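Long-range contact in outer membrane protein TP0453 (Treponema pallidum, PDB 3K8I), which alters membrane permeability at acidic pH and might take part in ligand transport: residues A19-Y24 and L164-G169. Sequence-based numbering, arbitrary orientation.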
loop_
_atom_site.group_PDB
_atom_site.type_symbol
_atom_site.label_atom_id
_atom_site.label_comp_id
_atom_site.label_asym_id
_atom_site.label_seq_id
_atom_site.Cartn_x
_atom_site.Cartn_y
_atom_site.Cartn_z
ATOM N N ALA A 19 25.877 4.255 18.956
ATOM C CA ALA A 19 24.808 3.274 18.824
ATOM C C ALA A 19 24.457 3.004 17.373
ATOM O O ALA A 19 24.784 3.793 16.481
ATOM C CB ALA A 19 23.571 3.705 19.602
ATOM N N ASP A 20 23.779 1.887 17.146
ATOM C CA ASP A 20 23.417 1.473 15.801
ATOM C C ASP A 20 22.089 2.073 15.365
ATOM O O ASP A 20 21.911 2.423 14.189
ATOM C CB ASP A 20 23.399 -0.050 15.726
ATOM C CG ASP A 20 24.776 -0.645 15.943
ATOM O OD1 ASP A 20 25.656 -0.468 15.073
ATOM O OD2 ASP A 20 24.989 -1.271 16.990
ATOM N N VAL A 21 21.166 2.198 16.319
ATOM C CA VAL A 21 19.849 2.785 16.070
ATOM C C VAL A 21 19.556 3.795 17.166
ATOM O O VAL A 21 19.826 3.536 18.331
ATOM C CB VAL A 21 18.711 1.736 16.053
ATOM C CG1 VAL A 21 17.376 2.400 15.683
ATOM C CG2 VAL A 21 19.015 0.593 15.078
ATOM N N TYR A 22 19.034 4.951 16.774
ATOM C CA TYR A 22 18.512 5.930 17.708
ATOM C C TYR A 22 17.017 6.151 17.472
ATOM O O TYR A 22 16.537 6.115 16.340
ATOM C CB TYR A 22 19.272 7.251 17.602
ATOM C CG TYR A 22 20.676 7.209 18.159
ATOM C CD1 TYR A 22 20.930 7.560 19.494
ATOM C CD2 TYR A 22 21.758 6.842 17.356
ATOM C CE1 TYR A 22 22.219 7.529 20.015
ATOM C CE2 TYR A 22 23.071 6.816 17.866
ATOM C CZ TYR A 22 23.283 7.151 19.200
ATOM O OH TYR A 22 24.551 7.133 19.719
ATOM N N LEU A 23 16.285 6.341 18.565
ATOM C CA LEU A 23 14.854 6.598 18.510
ATOM C C LEU A 23 14.508 7.837 19.322
ATOM O O LEU A 23 15.077 8.074 20.397
ATOM C CB LEU A 23 14.095 5.396 19.070
ATOM C CG LEU A 23 12.594 5.484 19.342
ATOM C CD1 LEU A 23 11.816 5.328 18.039
ATOM C CD2 LEU A 23 12.184 4.425 20.358
ATOM N N TYR A 24 13.593 8.632 18.778
ATOM C CA TYR A 24 12.859 9.642 19.529
ATOM C C TYR A 24 11.384 9.293 19.496
ATOM O O TYR A 24 10.795 9.121 18.422
ATOM C CB TYR A 24 13.057 11.021 18.916
ATOM C CG TYR A 24 12.295 12.120 19.619
ATOM C CD1 TYR A 24 12.619 12.493 20.925
ATOM C CD2 TYR A 24 11.277 12.811 18.972
ATOM C CE1 TYR A 24 11.934 13.511 21.571
ATOM C CE2 TYR A 24 10.576 13.839 19.617
ATOM C CZ TYR A 24 10.919 14.181 20.913
ATOM O OH TYR A 24 10.250 15.190 21.559
ATOM N N LEU A 164 13.416 7.946 13.874
ATOM C CA LEU A 164 14.266 6.771 13.957
ATOM C C LEU A 164 15.466 6.978 13.054
ATOM O O LEU A 164 15.319 7.396 11.912
ATOM C CB LEU A 164 13.478 5.512 13.556
ATOM C CG LEU A 164 14.048 4.121 13.838
ATOM C CD1 LEU A 164 13.950 3.749 15.313
ATOM C CD2 LEU A 164 13.311 3.087 12.982
ATOM N N TYR A 165 16.659 6.721 13.578
ATOM C CA TYR A 165 17.881 6.852 12.795
ATOM C C TYR A 165 18.706 5.581 12.870
ATOM O O TYR A 165 19.126 5.159 13.946
ATOM C CB TYR A 165 18.693 8.047 13.289
ATOM C CG TYR A 165 20.106 8.118 12.766
ATOM C CD1 TYR A 165 20.371 8.129 11.403
ATOM C CD2 TYR A 165 21.177 8.199 13.643
ATOM C CE1 TYR A 165 21.669 8.213 10.933
ATOM C CE2 TYR A 165 22.475 8.286 13.185
ATOM C CZ TYR A 165 22.717 8.290 11.834
ATOM O OH TYR A 165 24.018 8.370 11.390
ATOM N N ILE A 166 18.934 4.981 11.711
ATOM C CA ILE A 166 19.645 3.717 11.606
ATOM C C ILE A 166 20.931 3.983 10.837
ATOM O O ILE A 166 20.881 4.380 9.672
ATOM C CB ILE A 166 18.763 2.660 10.897
ATOM C CG1 ILE A 166 17.463 2.472 11.674
ATOM C CG2 ILE A 166 19.499 1.312 10.739
ATOM C CD1 ILE A 166 16.290 2.012 10.815
ATOM N N LYS A 167 22.075 3.798 11.502
ATOM C CA LYS A 167 23.384 4.008 10.892
ATOM C C LYS A 167 23.632 3.123 9.669
ATOM O O LYS A 167 24.278 3.553 8.711
ATOM C CB LYS A 167 24.508 3.821 11.917
ATOM C CG LYS A 167 25.085 5.134 12.422
ATOM C CD LYS A 167 25.771 5.000 13.764
ATOM C CE LYS A 167 26.064 6.389 14.357
ATOM N NZ LYS A 167 26.155 6.421 15.852
ATOM N N ASN A 168 23.108 1.900 9.700
ATOM C CA ASN A 168 23.240 0.997 8.567
ATOM C C ASN A 168 21.926 0.324 8.194
ATOM O O ASN A 168 21.559 -0.707 8.757
ATOM C CB ASN A 168 24.323 -0.046 8.839
ATOM C CG ASN A 168 24.988 -0.541 7.561
ATOM O OD1 ASN A 168 24.342 -1.140 6.693
ATOM N ND2 ASN A 168 26.290 -0.300 7.449
ATOM N N GLY A 169 21.212 0.928 7.253
ATOM C CA GLY A 169 19.978 0.344 6.746
ATOM C C GLY A 169 20.193 -1.076 6.256
ATOM O O GLY A 169 19.322 -1.933 6.429
HETATM O O HOH W 1 22.686 0.464 12.159
#
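Two donors grip the carbonyl oxygen of Asp-20: Lys-167 N reaches Asp-20 O at 3.0 Å in a nearly straight bond, and a water donates to the same oxygen while accepting from Asn-168 N. Beyond these bonds strands 21-24 and 164-166 run antiparallel. Tyr-22 and Tyr-165 form a hydrogen-bonded pair, Tyr-22 N to Tyr-165 O and Tyr-165 N to Tyr-22 O both measuring 2.8 Å. Their side chains project together from one face of the sheet, CD2 of Tyr-22 4.0 Å from CD2 of Tyr-165. On this side the Lys-167 side chain, extended beyond CG, reaches across to segment 19-24, bringing NZ to 3.0 Å from Ala-19 O in the carbonyl plane and to the edge of the Tyr-22 ring at CE2. The Tyr-22 hydroxyl accepts from Ala-19 N and also bonds Gly-16 O, which fixes the ring's far end.

On the opposite face aliphatic side chains make the contact between the segments. With CG1 anti to the backbone N (chi1 -176°), Val-21 sets that methyl 3.7 Å from Leu-164 CD1 and beside Ile-166 CG1; Leu-164 CD1 also meets Leu-23 CD1 at 3.8 Å.

The pair joins central strands of the half-barrel: strand 54-62 flanks 21-26, with a classic beta bulge where Asp-20 and Val-21 face Phe-61, and 189-196 flanks 162-166. Phe-149 of helix 147-153 packs against Tyr-22, Tyr-24 and Tyr-165, whereas Phe-172 of helix 170-173 touches Val-21 and Ile-166.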